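Local coordinates for protein golgin subfamily A member 4 (Homo sapiens, PDB 1UPT) that acts in vesicular trafficking at the Golgi apparatus, including endosome-to-Golgi transport, and binds small GTPases, this chain being its GRIP domain, at residues B[35-38]-B[39-42]; B[12-15]-B[16-20]. One frame throughout, in Å; residues are numbered along the deposited sequence.

Contact 1: residues B[35-38]-B[39-42]; sequences KFPD and DQTQ
Asp-38 and Gln-42 meet one helical turn apart, carboxylate and amide planes turned 40° against each other. Gln-42 NE2 donates a hydrogen bond to Asp-38 OD2 at 3.0 Å, reaching it on the syn side but somewhat out of the carboxylate plane. A bend at chi2 (-40°) folds the Gln-42 chain back along Asp-38 and makes this reach possible. The same two residues are joined through the backbone, Gln-42 N to Asp-38 O. Pro-37 O is gripped twice: Thr-41 N lies in the carbonyl plane, 3.1 Å from Pro-37 O, whereas Thr-41 OG1 comes from above that plane at 3.2 Å. Thr-41 OG1 also lies 3.3 Å from Phe-36 CB. Gln-40, extended beyond CG, lays its amide beside the proline ring, with OE1 3.5 Å from Pro-37 CD, and runs at about a right angle to Phe-36. Asp-39 OD2 comes up to Pro-37 CB at 3.3 Å, its CG between backbone N and carbonyl carbon (chi1 62°). Phe-36 and Gln-40 also pack on Phe-15 of the second subunit. Lys-35, at positive phi, is the C-prime residue of the Schellman motif closing helix 23-33; a short loop leads to Pro-37, N-cap of helix 38-57.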
# COMPACT_ATOMS: atom_id res chain seq x y z
N LYS B 35 -5.20 5.77 -4.32
CA LYS B 35 -5.57 6.76 -5.33
C LYS B 35 -4.61 6.83 -6.53
O LYS B 35 -4.22 7.92 -6.97
CB LYS B 35 -5.68 8.13 -4.67
CG LYS B 35 -6.29 8.10 -3.27
CD LYS B 35 -7.65 8.72 -3.22
CE LYS B 35 -7.99 9.18 -1.79
NZ LYS B 35 -9.42 8.99 -1.51
N PHE B 36 -4.27 5.66 -7.05
CA PHE B 36 -3.42 5.54 -8.23
C PHE B 36 -4.19 6.10 -9.42
O PHE B 36 -5.42 5.97 -9.45
CB PHE B 36 -3.14 4.06 -8.59
CG PHE B 36 -1.97 3.45 -7.89
CD1 PHE B 36 -1.95 3.34 -6.50
CD2 PHE B 36 -0.93 2.87 -8.61
CE1 PHE B 36 -0.90 2.74 -5.85
CE2 PHE B 36 0.13 2.27 -7.97
CZ PHE B 36 0.15 2.21 -6.57
N PRO B 37 -3.49 6.68 -10.39
CA PRO B 37 -4.12 7.12 -11.64
C PRO B 37 -4.54 5.93 -12.46
O PRO B 37 -3.87 4.90 -12.40
CB PRO B 37 -3.01 7.91 -12.34
CG PRO B 37 -1.73 7.36 -11.82
CD PRO B 37 -2.04 6.94 -10.39
N ASP B 38 -5.63 6.05 -13.19
CA ASP B 38 -6.18 4.90 -13.88
C ASP B 38 -5.23 4.30 -14.91
O ASP B 38 -5.31 3.12 -15.14
CB ASP B 38 -7.53 5.22 -14.50
CG ASP B 38 -8.25 3.97 -14.95
OD1 ASP B 38 -8.55 3.87 -16.16
OD2 ASP B 38 -8.50 3.01 -14.17
N ASP B 39 -4.34 5.06 -15.54
CA ASP B 39 -3.38 4.44 -16.48
C ASP B 39 -2.47 3.41 -15.78
O ASP B 39 -2.22 2.31 -16.29
CB ASP B 39 -2.51 5.47 -17.21
CG ASP B 39 -1.63 6.29 -16.26
OD1 ASP B 39 -0.37 6.25 -16.40
OD2 ASP B 39 -2.11 6.97 -15.32
N GLN B 40 -1.96 3.78 -14.61
CA GLN B 40 -1.08 2.88 -13.85
C GLN B 40 -1.86 1.68 -13.29
O GLN B 40 -1.38 0.57 -13.29
CB GLN B 40 -0.41 3.65 -12.72
CG GLN B 40 0.61 4.71 -13.15
CD GLN B 40 1.41 5.21 -11.96
OE1 GLN B 40 0.92 5.14 -10.83
NE2 GLN B 40 2.65 5.66 -12.19
N THR B 41 -3.09 1.92 -12.86
CA THR B 41 -3.94 0.88 -12.36
C THR B 41 -4.21 -0.13 -13.45
O THR B 41 -4.08 -1.33 -13.23
CB THR B 41 -5.27 1.51 -11.84
OG1 THR B 41 -5.00 2.37 -10.71
CG2 THR B 41 -6.21 0.45 -11.34
N GLN B 42 -4.53 0.32 -14.66
CA GLN B 42 -4.84 -0.63 -15.71
C GLN B 42 -3.59 -1.40 -16.10
O GLN B 42 -3.68 -2.58 -16.41
CB GLN B 42 -5.55 0.05 -16.90
CG GLN B 42 -7.01 0.52 -16.56
CD GLN B 42 -7.83 -0.45 -15.69
OE1 GLN B 42 -8.04 -1.62 -16.05
NE2 GLN B 42 -8.30 0.04 -14.54

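Contact 2: residues B[12-15]-B[16-20]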
# COMPACT_ATOMS: atom_id res chain seq x y z
N LYS B 12 -3.69 -5.24 6.23
CA LYS B 12 -4.50 -6.43 6.03
C LYS B 12 -4.48 -6.82 4.54
O LYS B 12 -4.24 -7.97 4.18
CB LYS B 12 -5.93 -6.15 6.50
CG LYS B 12 -6.96 -7.20 6.10
CD LYS B 12 -7.17 -8.25 7.19
CE LYS B 12 -7.63 -9.57 6.56
NZ LYS B 12 -7.75 -10.62 7.58
N VAL B 13 -4.70 -5.83 3.69
CA VAL B 13 -4.80 -6.04 2.25
C VAL B 13 -3.42 -6.38 1.65
O VAL B 13 -3.30 -7.27 0.81
CB VAL B 13 -5.41 -4.78 1.63
CG1 VAL B 13 -5.24 -4.75 0.16
CG2 VAL B 13 -6.85 -4.67 2.03
N LEU B 14 -2.39 -5.70 2.10
CA LEU B 14 -1.06 -5.91 1.55
C LEU B 14 -0.51 -7.23 2.01
O LEU B 14 0.25 -7.85 1.30
CB LEU B 14 -0.09 -4.79 1.91
CG LEU B 14 -0.13 -3.68 0.87
CD1 LEU B 14 0.45 -2.45 1.45
CD2 LEU B 14 0.59 -4.09 -0.42
N PHE B 15 -0.90 -7.68 3.19
CA PHE B 15 -0.41 -8.94 3.68
C PHE B 15 -0.92 -10.06 2.80
O PHE B 15 -0.14 -10.87 2.34
CB PHE B 15 -0.75 -9.18 5.15
CG PHE B 15 -0.25 -10.50 5.67
CD1 PHE B 15 1.12 -10.74 5.76
CD2 PHE B 15 -1.13 -11.51 6.03
CE1 PHE B 15 1.60 -11.96 6.20
CE2 PHE B 15 -0.66 -12.74 6.48
CZ PHE B 15 0.72 -12.96 6.57
N GLU B 16 -2.23 -10.08 2.53
CA GLU B 16 -2.80 -11.07 1.60
C GLU B 16 -2.14 -11.00 0.22
O GLU B 16 -1.73 -12.00 -0.33
CB GLU B 16 -4.32 -10.92 1.48
CG GLU B 16 -5.09 -11.03 2.79
CD GLU B 16 -4.92 -12.40 3.41
OE1 GLU B 16 -5.46 -13.36 2.82
OE2 GLU B 16 -4.22 -12.53 4.43
N TYR B 17 -1.99 -9.80 -0.32
CA TYR B 17 -1.38 -9.62 -1.63
C TYR B 17 0.06 -10.14 -1.72
O TYR B 17 0.42 -10.87 -2.63
CB TYR B 17 -1.43 -8.15 -2.03
CG TYR B 17 -0.81 -7.85 -3.36
CD1 TYR B 17 -1.44 -8.20 -4.55
CD2 TYR B 17 0.40 -7.19 -3.44
CE1 TYR B 17 -0.85 -7.92 -5.78
CE2 TYR B 17 0.98 -6.91 -4.66
CZ TYR B 17 0.37 -7.28 -5.82
OH TYR B 17 0.98 -6.96 -7.00
N MSE B 18 0.87 -9.75 -0.75
CA MSE B 18 2.27 -10.10 -0.73
C MSE B 18 2.49 -11.58 -0.41
O MSE B 18 3.50 -12.12 -0.79
CB MSE B 18 3.03 -9.19 0.26
CG MSE B 18 3.06 -7.79 -0.29
SE MSE B 18 3.82 -6.49 0.93
CE MSE B 18 5.54 -6.24 0.07
N MSE B 19 1.49 -12.23 0.20
CA MSE B 19 1.50 -13.68 0.47
C MSE B 19 0.85 -14.50 -0.66
O MSE B 19 0.75 -15.72 -0.56
CB MSE B 19 0.80 -13.95 1.80
CG MSE B 19 1.55 -13.40 3.01
SE MSE B 19 3.43 -14.00 3.03
CE MSE B 19 3.07 -15.90 3.65
N GLY B 20 0.44 -13.82 -1.73
CA GLY B 20 -0.03 -14.44 -2.96
C GLY B 20 -1.47 -14.89 -2.94
O GLY B 20 -1.88 -15.73 -3.75
O HOH W 1 -4.43 -10.34 6.08
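Phe-15 carries its ring on a CG anti to the backbone N (chi1 180°), while Met-19 CG stands anti to its own carbonyl carbon, beside the backbone N, and these two first torsions set Met-19 CG over one face of the ring. Met-19 CG is 3.8 Å from the centroid of the Phe-15 ring. It lies 22° off the ring normal, a CH-pi contact displaced toward the rim. The nearest ring atom to Met-19 CG is Phe-15 CE1, at 3.5 Å. Bends at chi2 and chi3 of Met-19 then direct the selenium of this selenomethionine, which approaches obliquely, 5.0 Å from the Phe-15 centroid, and adds a Met-aromatic contact. In Glu-16 a bend at chi2 turns the carboxylate back toward the same ring, where OE2 lies 3.6 Å from Phe-15 CD2. Water 1 donates to Glu-16 OE2 at 2.8 Å and to Lys-12 O, and sits in the plane of the Phe-15 ring at its edge. Glu-16 OE2 also forms a salt bridge with Arg-21, and having both a water and a guanidinium partner would limit its freedom.

These contacts occupy the last turns of helix 5-18, the first helix of the GRIP domain, which closes in a Schellman motif with Gly-20 at positive phi. Gly-20 N bonds back to Tyr-17 O, and Met-19 N reaches Phe-15 O at 3.0 Å with a bent N-H...O angle of 139°, as the helical geometry gives way. The preceding bond, Met-18 N to Leu-14 O at 2.9 Å, is straighter. Leu-14 CD2 lies 4.2 Å from Met-18 SE and also touches the Tyr-17 ring obliquely. Val-13, Leu-14 and Tyr-17 pack on helix 23-33, and Tyr-17 and Met-18 pack on Met-18 and Tyr-17, respectively, of the second subunit.

How the contacts relate
Contact 2 comes first along the chain, on the closing turns of helix 5-18; contact 1 follows beyond helix 23-33, where the loop leads into helix 38-57. Their centres are about 19 Å apart, their nearest atoms about 9 Å, and they lie on opposite sides of the chain's centre without touching. Helix 23-33 connects them within the GRIP domain: Leu-14 packs on Ile-30, and Phe-36 and Thr-41 on Thr-31. Separate within one chain, the two regions meet across the dimer, because Phe-15 packs on Gln-40 of the second subunit. Contact 2 also abuts a chain of another protein, through Val-13 and Glu-16, so its helix faces two kinds of partner in the assembly.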